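Local coordinates for beta-porphyranase A (Bacteroides plebeius, PDB 4AW7), which hydrolyses the sulfated red-algal polysaccharide porphyran at its beta-D-galactopyranose-(1->4)-alpha-L-galactopyranose-6-sulfate linkages, at residues H108-G116 and H150-V158; N298-E306 and D381-D389. All blocks are in the same frame, centred on the assembly; numbering follows the deposited sequence.

Contact 1 comes first along the chain and closes before contact 2 opens; their centres lie about 39 Å apart, and their nearest atoms about 19 Å. Contact 1 (108-116 with 150-158) joins two loops that follow strands 104-106 and 136-142, neighbours in the parallel sheet of the catalytic barrel, next to the bound porphyran oligosaccharide. Contact 2 (298-306 with 381-389) is buried nearer the middle of the chain, where helix 293-305, which precedes barrel strand 311-316, packs on strand 382-389 of the mixed beta-sandwich sheet. Contact 1 thus carries the substrate-binding His108 at the cleft, while contact 2 joins the barrel to the neighbouring beta-sandwich domain.

Contact 1: residues H108-G116 and H150-V158; sequences HPYVQHIQG and HANDAGFTV. With GAL (beta-D-galactopyranose), chain B; L6S (6-O-sulfo-alpha-L-galactopyranose), chain C.
The side-chain amide of Gln115 grips the backbone of 155-157 with both its ends. NE2 donates to Gly155 O at 2.9 Å, almost straight and in the amide plane, while OE1 accepts from Thr157 N at 2.9 Å, the donor standing above the carbonyl plane. OE1 also takes its own neighbour Gly116 N, in plane on a lone pair, so three bonds, two at OE1 and one from NE2, hold the amide's rotation. The amide gets there because the chain first runs away from the backbone N (chi1 180°) and then bends at chi2. Replacing Gln115 by alanine takes the amide away and is likely to leave Gly155 O and Thr157 N without these partners. Beside it, oxygens line one edge of the Phe156 ring, near its plane: Pro109 O lies 3.3 Å from CZ and Ile114 O 3.3 Å from CE1; Val111 CG1 meets CD1 obliquely at 3.7 Å. Both segments are loops after parallel strands, 104-106 and 136-142, of a barrel of the (beta/alpha)8 type, on the side where the substrate binds. Farther along, Pro109 CG approaches His150 CD2, and a water donates to both Pro109 O and Asp153 OD2. That same carboxylate oxygen receives His150 ND1 on its syn side, at 2.7 Å, which fixes the imidazole's rotation. Behind Phe156 and Ile114 stands helix 160-179, through Met163 and Met167 respectively. At the cleft end, Tyr110 OH sits over the His108 ring, whose NE2 is hydrogen-bonded to the galactose O4 at 2.9 Å; Phe71 also stacks on the His108 ring.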
# COMPACT_ATOMS: atom_id res chain seq x y z
N HIS A 108 -16.18 9.45 8.50
CA HIS A 108 -16.26 8.64 9.70
C HIS A 108 -17.53 7.79 9.65
O HIS A 108 -18.58 8.29 9.22
CB HIS A 108 -16.33 9.48 10.96
CG HIS A 108 -15.11 10.30 11.24
ND1 HIS A 108 -13.91 9.73 11.62
CD2 HIS A 108 -14.92 11.64 11.23
CE1 HIS A 108 -13.03 10.71 11.82
NE2 HIS A 108 -13.63 11.87 11.60
N PRO A 109 -17.49 6.56 10.15
CA PRO A 109 -18.66 5.68 10.17
C PRO A 109 -19.53 5.97 11.41
O PRO A 109 -19.67 5.11 12.31
CB PRO A 109 -18.02 4.29 10.22
CG PRO A 109 -16.80 4.48 11.00
CD PRO A 109 -16.27 5.83 10.56
N TYR A 110 -19.98 7.22 11.48
CA TYR A 110 -20.77 7.80 12.57
C TYR A 110 -22.25 7.55 12.33
O TYR A 110 -22.67 7.49 11.17
CB TYR A 110 -20.57 9.34 12.63
CG TYR A 110 -19.24 9.91 13.12
CD1 TYR A 110 -18.35 9.15 13.87
CD2 TYR A 110 -18.92 11.26 12.86
CE1 TYR A 110 -17.12 9.71 14.32
CE2 TYR A 110 -17.73 11.81 13.32
CZ TYR A 110 -16.85 11.02 14.05
OH TYR A 110 -15.65 11.55 14.49
N VAL A 111 -23.03 7.57 13.41
CA VAL A 111 -24.49 7.49 13.32
C VAL A 111 -25.10 8.69 12.60
O VAL A 111 -26.24 8.63 12.17
CB VAL A 111 -25.17 7.32 14.69
CG1 VAL A 111 -24.80 6.02 15.34
CG2 VAL A 111 -24.90 8.49 15.63
N GLN A 112 -24.34 9.77 12.47
CA GLN A 112 -24.75 10.94 11.71
C GLN A 112 -24.71 10.74 10.22
O GLN A 112 -25.33 11.49 9.46
CB GLN A 112 -23.87 12.16 12.08
CG GLN A 112 -24.09 12.69 13.52
CD GLN A 112 -23.37 11.95 14.62
OE1 GLN A 112 -22.46 11.18 14.37
NE2 GLN A 112 -23.80 12.16 15.86
N HIS A 113 -23.98 9.69 9.79
CA HIS A 113 -23.75 9.41 8.40
C HIS A 113 -24.44 8.18 7.88
O HIS A 113 -24.87 8.15 6.75
CB HIS A 113 -22.24 9.32 8.13
CG HIS A 113 -21.49 10.55 8.52
ND1 HIS A 113 -20.14 10.54 8.79
CD2 HIS A 113 -21.91 11.83 8.70
CE1 HIS A 113 -19.76 11.77 9.12
NE2 HIS A 113 -20.82 12.57 9.09
N ILE A 114 -24.45 7.10 8.67
CA ILE A 114 -25.13 5.87 8.32
C ILE A 114 -25.86 5.38 9.59
O ILE A 114 -25.39 5.62 10.69
CB ILE A 114 -24.19 4.80 7.74
CG1 ILE A 114 -24.97 3.63 7.13
CG2 ILE A 114 -23.16 4.33 8.79
CD1 ILE A 114 -24.12 2.62 6.37
N GLN A 115 -27.03 4.77 9.42
CA GLN A 115 -27.82 4.29 10.55
C GLN A 115 -28.80 3.27 10.03
O GLN A 115 -29.15 3.26 8.86
CB GLN A 115 -28.54 5.47 11.23
CG GLN A 115 -29.43 5.15 12.44
CD GLN A 115 -28.68 4.46 13.55
OE1 GLN A 115 -28.30 3.30 13.41
NE2 GLN A 115 -28.49 5.16 14.68
N GLY A 116 -29.26 2.39 10.91
CA GLY A 116 -30.33 1.48 10.55
C GLY A 116 -31.51 2.26 9.98
O GLY A 116 -31.84 3.34 10.44
N HIS A 150 -16.68 -0.87 13.45
CA HIS A 150 -17.71 -0.09 14.12
C HIS A 150 -19.12 -0.68 14.04
O HIS A 150 -20.04 -0.07 14.56
CB HIS A 150 -17.71 1.36 13.60
CG HIS A 150 -16.49 2.10 13.98
ND1 HIS A 150 -16.37 2.71 15.21
CD2 HIS A 150 -15.29 2.23 13.37
CE1 HIS A 150 -15.17 3.24 15.31
NE2 HIS A 150 -14.48 2.94 14.22
N ALA A 151 -19.27 -1.85 13.44
CA ALA A 151 -20.60 -2.40 13.19
C ALA A 151 -21.39 -2.76 14.43
O ALA A 151 -22.60 -2.97 14.35
CB ALA A 151 -20.51 -3.61 12.27
N ASN A 152 -20.72 -2.84 15.57
CA ASN A 152 -21.35 -3.15 16.85
C ASN A 152 -21.36 -1.96 17.78
O ASN A 152 -21.66 -2.13 18.97
CB ASN A 152 -20.70 -4.37 17.49
CG ASN A 152 -20.62 -5.50 16.52
OD1 ASN A 152 -21.64 -5.83 15.90
ND2 ASN A 152 -19.40 -5.99 16.23
N ASP A 153 -21.09 -0.75 17.28
CA ASP A 153 -21.15 0.44 18.12
C ASP A 153 -22.57 0.64 18.66
O ASP A 153 -23.56 0.43 17.96
CB ASP A 153 -20.71 1.68 17.32
CG ASP A 153 -19.21 1.75 17.09
OD1 ASP A 153 -18.49 0.81 17.45
OD2 ASP A 153 -18.77 2.77 16.48
N ALA A 154 -22.63 1.04 19.94
CA ALA A 154 -23.91 1.08 20.67
C ALA A 154 -24.98 1.95 20.02
O ALA A 154 -26.17 1.68 20.15
CB ALA A 154 -23.67 1.57 22.13
N GLY A 155 -24.57 3.01 19.37
CA GLY A 155 -25.53 3.93 18.77
C GLY A 155 -26.23 3.45 17.50
O GLY A 155 -27.22 4.03 17.09
N PHE A 156 -25.76 2.36 16.91
CA PHE A 156 -26.38 1.82 15.71
C PHE A 156 -27.59 0.96 16.06
O PHE A 156 -27.51 0.11 16.98
CB PHE A 156 -25.36 0.99 14.92
CG PHE A 156 -24.33 1.79 14.18
CD1 PHE A 156 -24.68 2.90 13.43
CD2 PHE A 156 -22.99 1.41 14.19
CE1 PHE A 156 -23.71 3.60 12.69
CE2 PHE A 156 -22.03 2.12 13.47
CZ PHE A 156 -22.39 3.21 12.72
N THR A 157 -28.67 1.13 15.30
CA THR A 157 -29.91 0.38 15.52
C THR A 157 -29.97 -0.93 14.76
O THR A 157 -30.89 -1.74 14.95
CB THR A 157 -31.13 1.22 15.14
OG1 THR A 157 -31.03 1.55 13.75
CG2 THR A 157 -31.20 2.48 16.03
N VAL A 158 -28.98 -1.16 13.91
CA VAL A 158 -28.71 -2.42 13.23
C VAL A 158 -27.21 -2.66 13.48
O VAL A 158 -26.43 -1.70 13.37
CB VAL A 158 -29.01 -2.32 11.70
CG1 VAL A 158 -28.63 -3.57 10.93
CG2 VAL A 158 -30.46 -2.02 11.50
C1 GAL B . -9.44 12.94 12.26
C2 GAL B . -9.90 13.78 11.09
C3 GAL B . -10.30 15.14 11.66
C4 GAL B . -11.41 15.00 12.71
C5 GAL B . -10.91 14.00 13.74
C6 GAL B . -11.94 13.74 14.82
O2 GAL B . -8.91 13.90 10.07
O3 GAL B . -10.72 15.92 10.56
O4 GAL B . -12.62 14.51 12.11
O5 GAL B . -10.55 12.76 13.11
O6 GAL B . -11.43 12.80 15.73
O1S L6S C . -4.99 13.19 9.54
O2S L6S C . -4.20 13.91 11.75
O3S L6S C . -6.48 14.40 11.00
C1 L6S C . -8.46 8.24 11.32
C2 L6S C . -9.63 8.77 12.11
C3 L6S C . -9.11 9.70 13.23
C4 L6S C . -8.28 10.86 12.57
C5 L6S C . -7.17 10.24 11.72
C6 L6S C . -6.56 11.31 10.79
O2 L6S C . -10.45 7.71 12.63
O3 L6S C . -10.18 10.23 14.02
O4 L6S C . -9.17 11.64 11.76
O5 L6S C . -7.62 9.24 10.80
O6 L6S C . -5.76 12.18 11.57
S1 L6S C . -5.31 13.49 10.91
O HOH W 1 -19.73 5.09 15.06
O HOH W 2 -32.66 3.63 13.13

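Contact 2: residues N298-E306 and D381-D389; sequences NHFLFNLME and DIQVQAFKD. With CA (calcium ion), chain D.
Gln383 reaches from the strand to Phe302 and His299 on the helix. Its CB lies 3.5 Å from Phe302 CD2, set obliquely to the ring. Beyond CG the chain runs extended (chi2 -167°), which brings the amide alongside the Phe302 CB: CD is 3.6 Å from that carbon and OE1 3.5 Å. At the tip, NE2 donates to His299 O at 3.0 Å, nearly straight (175°) and on a lone pair of the carbonyl. NE2 lies in the plane of the carbonyl and His299 O in the plane of the amide, so the bond sets the amide's turn against the helix backbone. Two residues on, Gln385 slides past Phe302 in the opposite direction, its CG touching CD2 of the ring, then bends at chi2 so that NE2 can donate to Glu306 OE2 at 3.1 Å, on the anti side of the carboxylate. A water bridges Glu306 OE2 to Val384 O, and OE1 makes a salt bridge to Arg30, a cationic partner, while OE2 takes the neutral amide. Met305 SD packs on Gln385 CG and lies at the edge of the Phe387 ring, 5.5 Å from its centroid, a Met-aromatic contact. At the strand's start, Asp381 binds the calcium ion through both carboxylate oxygens, with Asn535, Trp536 and Gly538 also in its shell. Helix 298-305 crosses strand 382-389 at 57°, axes 8.8 Å apart; helix 359-365 lies against the helix, its Trp365 touching Leu301 and Met305, and the strand lies between antiparallel neighbours 371-377 and 392-399, whose Ala396 and Asp398 touch Phe302.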
# COMPACT_ATOMS: atom_id res chain seq x y z
N ASN A 298 8.96 3.31 5.22
CA ASN A 298 9.93 2.73 4.30
C ASN A 298 9.69 1.26 4.02
O ASN A 298 9.75 0.80 2.87
CB ASN A 298 11.34 2.99 4.81
CG ASN A 298 11.84 4.40 4.49
OD1 ASN A 298 11.56 4.92 3.41
ND2 ASN A 298 12.58 5.01 5.44
N HIS A 299 9.41 0.47 5.06
CA HIS A 299 9.25 -0.96 4.80
C HIS A 299 8.07 -1.27 3.88
O HIS A 299 8.14 -2.16 3.01
CB HIS A 299 9.07 -1.74 6.10
CG HIS A 299 10.25 -1.72 7.02
ND1 HIS A 299 11.55 -1.87 6.59
CD2 HIS A 299 10.31 -1.63 8.36
CE1 HIS A 299 12.35 -1.86 7.64
NE2 HIS A 299 11.62 -1.72 8.73
N PHE A 300 6.97 -0.55 4.04
CA PHE A 300 5.81 -0.74 3.19
C PHE A 300 6.02 -0.15 1.79
O PHE A 300 5.52 -0.69 0.81
CB PHE A 300 4.54 -0.11 3.78
CG PHE A 300 3.97 -0.86 4.95
CD1 PHE A 300 3.52 -2.19 4.84
CD2 PHE A 300 3.83 -0.24 6.17
CE1 PHE A 300 2.98 -2.82 5.91
CE2 PHE A 300 3.27 -0.88 7.26
CZ PHE A 300 2.86 -2.19 7.16
N LEU A 301 6.77 0.93 1.70
CA LEU A 301 6.92 1.65 0.45
C LEU A 301 7.45 0.76 -0.66
O LEU A 301 6.99 0.83 -1.78
CB LEU A 301 7.86 2.85 0.65
CG LEU A 301 8.20 3.70 -0.56
CD1 LEU A 301 6.95 4.39 -1.14
CD2 LEU A 301 9.25 4.73 -0.17
N PHE A 302 8.43 -0.07 -0.35
CA PHE A 302 9.05 -0.87 -1.40
C PHE A 302 8.07 -1.89 -1.97
O PHE A 302 8.05 -2.11 -3.19
CB PHE A 302 10.32 -1.58 -0.88
CG PHE A 302 11.53 -0.68 -0.70
CD1 PHE A 302 11.59 0.29 0.30
CD2 PHE A 302 12.64 -0.82 -1.52
CE1 PHE A 302 12.67 1.11 0.44
CE2 PHE A 302 13.73 -0.02 -1.37
CZ PHE A 302 13.76 0.96 -0.38
N ASN A 303 7.24 -2.51 -1.12
CA ASN A 303 6.13 -3.40 -1.53
C ASN A 303 5.26 -2.64 -2.51
O ASN A 303 4.94 -3.10 -3.61
CB ASN A 303 5.36 -3.80 -0.21
CG ASN A 303 4.04 -4.54 -0.41
OD1 ASN A 303 3.47 -4.59 -1.51
ND2 ASN A 303 3.50 -5.14 0.70
N LEU A 304 4.83 -1.45 -2.10
CA LEU A 304 3.85 -0.71 -2.88
C LEU A 304 4.44 -0.17 -4.18
O LEU A 304 3.73 -0.09 -5.18
CB LEU A 304 3.22 0.40 -2.04
CG LEU A 304 2.55 -0.05 -0.75
CD1 LEU A 304 1.93 1.11 -0.01
CD2 LEU A 304 1.55 -1.18 -0.99
N MET A 305 5.73 0.17 -4.22
CA MET A 305 6.38 0.54 -5.48
C MET A 305 6.29 -0.56 -6.52
O MET A 305 6.06 -0.30 -7.71
CB MET A 305 7.84 0.93 -5.23
CG MET A 305 7.95 2.34 -4.64
SD MET A 305 9.68 2.70 -4.26
CE MET A 305 9.59 4.46 -4.05
N GLU A 306 6.43 -1.81 -6.07
CA GLU A 306 6.34 -2.98 -6.95
C GLU A 306 4.91 -3.28 -7.38
O GLU A 306 4.72 -4.21 -8.19
CB GLU A 306 6.92 -4.19 -6.25
CG GLU A 306 8.44 -4.18 -6.20
CD GLU A 306 9.06 -4.32 -7.58
OE1 GLU A 306 8.79 -5.34 -8.25
OE2 GLU A 306 9.82 -3.45 -8.03
N ASP A 381 14.82 -10.25 2.45
CA ASP A 381 14.78 -9.19 3.44
C ASP A 381 15.39 -7.89 2.98
O ASP A 381 15.14 -6.88 3.65
CB ASP A 381 15.45 -9.63 4.73
CG ASP A 381 14.72 -10.74 5.40
OD1 ASP A 381 13.49 -10.63 5.58
OD2 ASP A 381 15.32 -11.75 5.83
N ILE A 382 16.17 -7.90 1.90
CA ILE A 382 16.78 -6.67 1.41
C ILE A 382 15.95 -6.25 0.20
O ILE A 382 16.00 -6.84 -0.88
CB ILE A 382 18.24 -6.87 1.04
CG1 ILE A 382 19.03 -7.34 2.24
CG2 ILE A 382 18.82 -5.60 0.43
CD1 ILE A 382 19.01 -6.43 3.45
N GLN A 383 15.13 -5.22 0.39
CA GLN A 383 14.28 -4.69 -0.67
C GLN A 383 15.08 -3.66 -1.45
O GLN A 383 15.80 -2.86 -0.86
CB GLN A 383 13.00 -4.03 -0.08
CG GLN A 383 12.30 -4.87 0.99
CD GLN A 383 10.89 -4.36 1.30
OE1 GLN A 383 9.91 -4.75 0.66
NE2 GLN A 383 10.80 -3.41 2.24
N VAL A 384 14.95 -3.69 -2.78
CA VAL A 384 15.75 -2.86 -3.66
C VAL A 384 14.90 -2.19 -4.71
O VAL A 384 13.95 -2.76 -5.21
CB VAL A 384 16.87 -3.68 -4.33
CG1 VAL A 384 17.84 -4.19 -3.27
CG2 VAL A 384 16.28 -4.82 -5.17
N GLN A 385 15.26 -0.95 -5.04
CA GLN A 385 14.65 -0.19 -6.12
C GLN A 385 15.73 0.58 -6.85
O GLN A 385 16.74 0.94 -6.24
CB GLN A 385 13.60 0.79 -5.59
CG GLN A 385 12.38 0.14 -5.01
CD GLN A 385 11.46 -0.47 -6.04
OE1 GLN A 385 11.19 0.16 -7.06
NE2 GLN A 385 10.96 -1.66 -5.79
N ALA A 386 15.53 0.84 -8.12
CA ALA A 386 16.43 1.74 -8.86
C ALA A 386 15.67 2.45 -9.95
O ALA A 386 14.80 1.87 -10.61
CB ALA A 386 17.60 0.95 -9.47
N PHE A 387 16.02 3.71 -10.16
CA PHE A 387 15.39 4.60 -11.15
C PHE A 387 16.44 5.45 -11.81
O PHE A 387 17.40 5.89 -11.17
CB PHE A 387 14.33 5.53 -10.50
CG PHE A 387 13.40 4.83 -9.57
CD1 PHE A 387 12.27 4.19 -10.06
CD2 PHE A 387 13.65 4.77 -8.20
CE1 PHE A 387 11.39 3.52 -9.21
CE2 PHE A 387 12.79 4.10 -7.35
CZ PHE A 387 11.66 3.48 -7.85
N LYS A 388 16.23 5.72 -13.10
CA LYS A 388 17.13 6.56 -13.88
C LYS A 388 16.33 7.69 -14.51
O LYS A 388 15.40 7.46 -15.27
CB LYS A 388 17.82 5.74 -14.95
CG LYS A 388 18.87 6.50 -15.76
CD LYS A 388 19.47 5.63 -16.96
CE LYS A 388 20.58 6.39 -17.73
NZ LYS A 388 20.09 7.61 -18.44
N ASP A 389 16.69 8.92 -14.14
CA ASP A 389 16.05 10.13 -14.65
C ASP A 389 17.10 10.92 -15.39
O ASP A 389 17.90 11.62 -14.77
CB ASP A 389 15.51 10.94 -13.50
CG ASP A 389 14.77 12.18 -13.94
OD1 ASP A 389 14.25 12.18 -15.05
OD2 ASP A 389 14.72 13.14 -13.14
CA CA D . 13.07 -12.81 6.60
O HOH W 3 9.13 -0.81 -8.52
O HOH W 4 12.49 -3.28 -7.62
O HOH W 5 13.77 -11.58 8.60
O HOH W 6 14.30 -14.36 8.16
O HOH W 7 11.68 -14.73 7.06